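Local coordinates for effector protein Lem4 (lpg1101) (Legionella pneumophila subsp. pneumophila, PDB 6CGK) that is a membrane-associated protein tyrosine phosphatase of the haloacid dehalogenase superfamily, here represented by its catalytic HAD domain in an inactivated form, at residues 20-25 against 151-156. The protein carries 1 engineered substitution. Numbering follows the deposited sequence.
Sequences VYLNFD and LICDDD. Engineered in segment 20-25: N23 (natural residue Asp). With MG (magnesium ion), chain C; PO4 (phosphate ion), chain B.
N23, D25 and D155 meet at a magnesium ion at the C-terminal side of two neighbouring strands. N23, engineered in place of the natural Asp, binds the magnesium through OD1 at 1.9 Å. The carbonyl O of D25 binds the magnesium at 2.0 Å and D155 OD1 at 2.3 Å; phosphate O4 and two waters bring the ligands to six. D155 reaches in with its carboxylate carbon between its own backbone N and carbonyl carbon (chi1 62°), and its other oxygen, OD2, accepts from one of the metal waters.

D154 works from the second shell. Its OD1 accepts from the other metal-bound water at 2.8 Å and from D156 N at 2.9 Å, the latter arriving from above the carboxylate plane; the bond from D156 N closes an Asx turn. D154 CG packs 3.5 Å from N23 CB. The phosphate is bound in turn by D25 N, which donates to O1 at 2.9 Å, and by the side chains of S94 and K132. N96 holds D25 OD2.

Behind the site, strands 20-23 and 151-154 run parallel, axes 4° apart, joined by backbone hydrogen bonds from Y21 N to L151 O, C153 N to Y21 O and N23 N to C153 O. V20, L22, L151 and C153 share one face, where V20 CG1 lies beside L151 CD2 at 4.0 Å. Y21 and I152 occupy the other; the tyrosine hydroxyl bonds E140 and I152 packs on helix 157-169. Neighbouring central strands of a parallel five-stranded sheet in 3-2-1-4-5 order, with the magnesium and phosphate held at their C-terminal side, make this the Rossmann-like core and active site of a HAD phosphatase.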
loop_
_atom_site.group_PDB
_atom_site.type_symbol
_atom_site.label_atom_id
_atom_site.label_comp_id
_atom_site.label_asym_id
_atom_site.label_seq_id
_atom_site.Cartn_x
_atom_site.Cartn_y
_atom_site.Cartn_z
ATOM N N VAL A 20 -4.055 -6.235 4.024
ATOM C CA VAL A 20 -4.134 -4.787 4.136
ATOM C C VAL A 20 -3.856 -4.232 2.742
ATOM O O VAL A 20 -2.740 -4.370 2.228
ATOM C CB VAL A 20 -3.129 -4.252 5.165
ATOM C CG1 VAL A 20 -3.102 -2.725 5.164
ATOM C CG2 VAL A 20 -3.442 -4.823 6.564
ATOM N N TYR A 21 -4.878 -3.632 2.126
ATOM C CA TYR A 21 -4.792 -3.026 0.804
ATOM C C TYR A 21 -4.653 -1.524 0.980
ATOM O O TYR A 21 -5.569 -0.872 1.493
ATOM C CB TYR A 21 -6.052 -3.302 -0.017
ATOM C CG TYR A 21 -6.231 -4.705 -0.536
ATOM C CD1 TYR A 21 -5.417 -5.197 -1.541
ATOM C CD2 TYR A 21 -7.278 -5.523 -0.064
ATOM C CE1 TYR A 21 -5.606 -6.464 -2.076
ATOM C CE2 TYR A 21 -7.464 -6.801 -0.580
ATOM C CZ TYR A 21 -6.630 -7.270 -1.578
ATOM O OH TYR A 21 -6.833 -8.523 -2.110
ATOM N N LEU A 22 -3.542 -0.970 0.517
ATOM C CA LEU A 22 -3.246 0.438 0.725
ATOM C C LEU A 22 -3.022 1.095 -0.625
ATOM O O LEU A 22 -2.198 0.626 -1.420
ATOM C CB LEU A 22 -2.011 0.626 1.602
ATOM C CG LEU A 22 -1.913 -0.114 2.943
ATOM C CD1 LEU A 22 -0.576 0.135 3.616
ATOM C CD2 LEU A 22 -3.060 0.292 3.866
ATOM N N ASN A 23 -3.758 2.167 -0.876
ATOM C CA ASN A 23 -3.357 3.117 -1.879
ATOM C C ASN A 23 -2.016 3.739 -1.474
ATOM O O ASN A 23 -1.643 3.723 -0.307
ATOM C CB ASN A 23 -4.435 4.194 -2.010
ATOM C CG ASN A 23 -4.113 5.192 -3.021
ATOM O OD1 ASN A 23 -3.921 6.360 -2.697
ATOM N ND2 ASN A 23 -4.070 4.771 -4.284
ATOM N N PHE A 24 -1.288 4.294 -2.449
ATOM C CA PHE A 24 0.000 4.910 -2.100
ATOM C C PHE A 24 -0.074 6.434 -2.012
ATOM O O PHE A 24 0.033 6.989 -0.919
ATOM C CB PHE A 24 1.096 4.517 -3.096
ATOM C CG PHE A 24 2.467 5.000 -2.704
ATOM C CD1 PHE A 24 3.167 4.345 -1.682
ATOM C CD2 PHE A 24 3.050 6.077 -3.344
ATOM C CE1 PHE A 24 4.453 4.793 -1.318
ATOM C CE2 PHE A 24 4.332 6.537 -2.984
ATOM C CZ PHE A 24 5.027 5.889 -1.961
ATOM N N ASP A 25 -0.276 7.131 -3.138
ATOM C CA ASP A 25 -0.213 8.593 -3.108
ATOM C C ASP A 25 -1.403 9.145 -2.339
ATOM O O ASP A 25 -2.560 8.855 -2.668
ATOM C CB ASP A 25 -0.238 9.178 -4.523
ATOM C CG ASP A 25 0.968 8.777 -5.333
ATOM O OD1 ASP A 25 2.091 9.071 -4.897
ATOM O OD2 ASP A 25 0.787 8.159 -6.402
ATOM N N LEU A 151 -8.428 -4.799 5.432
ATOM C CA LEU A 151 -8.311 -3.372 5.692
ATOM C C LEU A 151 -8.007 -2.690 4.365
ATOM O O LEU A 151 -7.140 -3.157 3.619
ATOM C CB LEU A 151 -7.206 -3.084 6.722
ATOM C CG LEU A 151 -6.852 -1.611 6.960
ATOM C CD1 LEU A 151 -8.050 -0.815 7.463
ATOM C CD2 LEU A 151 -5.680 -1.494 7.929
ATOM N N ILE A 152 -8.747 -1.623 4.050
ATOM C CA ILE A 152 -8.561 -0.861 2.813
ATOM C C ILE A 152 -8.479 0.598 3.189
ATOM O O ILE A 152 -9.402 1.122 3.826
ATOM C CB ILE A 152 -9.720 -1.054 1.823
ATOM C CG1 ILE A 152 -9.859 -2.511 1.402
ATOM C CG2 ILE A 152 -9.571 -0.087 0.624
ATOM C CD1 ILE A 152 -11.109 -2.734 0.519
ATOM N N CYS A 153 -7.393 1.254 2.787
ATOM C CA CYS A 153 -7.218 2.690 2.974
ATOM C C CYS A 153 -6.983 3.365 1.630
ATOM O O CYS A 153 -6.097 2.956 0.868
ATOM C CB CYS A 153 -6.044 2.982 3.908
ATOM S SG CYS A 153 -6.325 2.322 5.544
ATOM N N ASP A 154 -7.779 4.398 1.338
ATOM C CA ASP A 154 -7.596 5.189 0.128
ATOM C C ASP A 154 -8.013 6.624 0.414
ATOM O O ASP A 154 -8.977 6.862 1.143
ATOM C CB ASP A 154 -8.412 4.608 -1.031
ATOM C CG ASP A 154 -7.837 4.949 -2.383
ATOM O OD1 ASP A 154 -7.429 6.107 -2.594
ATOM O OD2 ASP A 154 -7.800 4.048 -3.246
ATOM N N ASP A 155 -7.277 7.578 -0.155
ATOM C CA ASP A 155 -7.665 8.980 -0.034
ATOM C C ASP A 155 -8.670 9.410 -1.101
ATOM O O ASP A 155 -9.266 10.488 -0.978
ATOM C CB ASP A 155 -6.444 9.880 -0.123
ATOM C CG ASP A 155 -5.739 9.750 -1.454
ATOM O OD1 ASP A 155 -5.406 8.607 -1.800
ATOM O OD2 ASP A 155 -5.531 10.772 -2.148
ATOM N N ASP A 156 -8.835 8.623 -2.158
ATOM C CA ASP A 156 -9.818 8.892 -3.196
ATOM C C ASP A 156 -11.020 7.995 -2.901
ATOM O O ASP A 156 -10.918 6.765 -2.987
ATOM C CB ASP A 156 -9.218 8.631 -4.578
ATOM C CG ASP A 156 -10.086 9.157 -5.710
ATOM O OD1 ASP A 156 -11.324 9.088 -5.589
ATOM O OD2 ASP A 156 -9.529 9.639 -6.721
HETATM MG MG MG C . -4.163 8.056 -3.625
HETATM P P PO4 B . -2.276 6.365 -6.234
HETATM O O1 PO4 B . -1.206 5.663 -5.415
HETATM O O2 PO4 B . -3.149 5.414 -7.046
HETATM O O3 PO4 B . -1.549 7.306 -7.183
HETATM O O4 PO4 B . -3.126 7.240 -5.336
HETATM O O HOH W 1 -5.885 7.332 -4.545
HETATM O O HOH W 2 -4.406 9.892 -4.502
#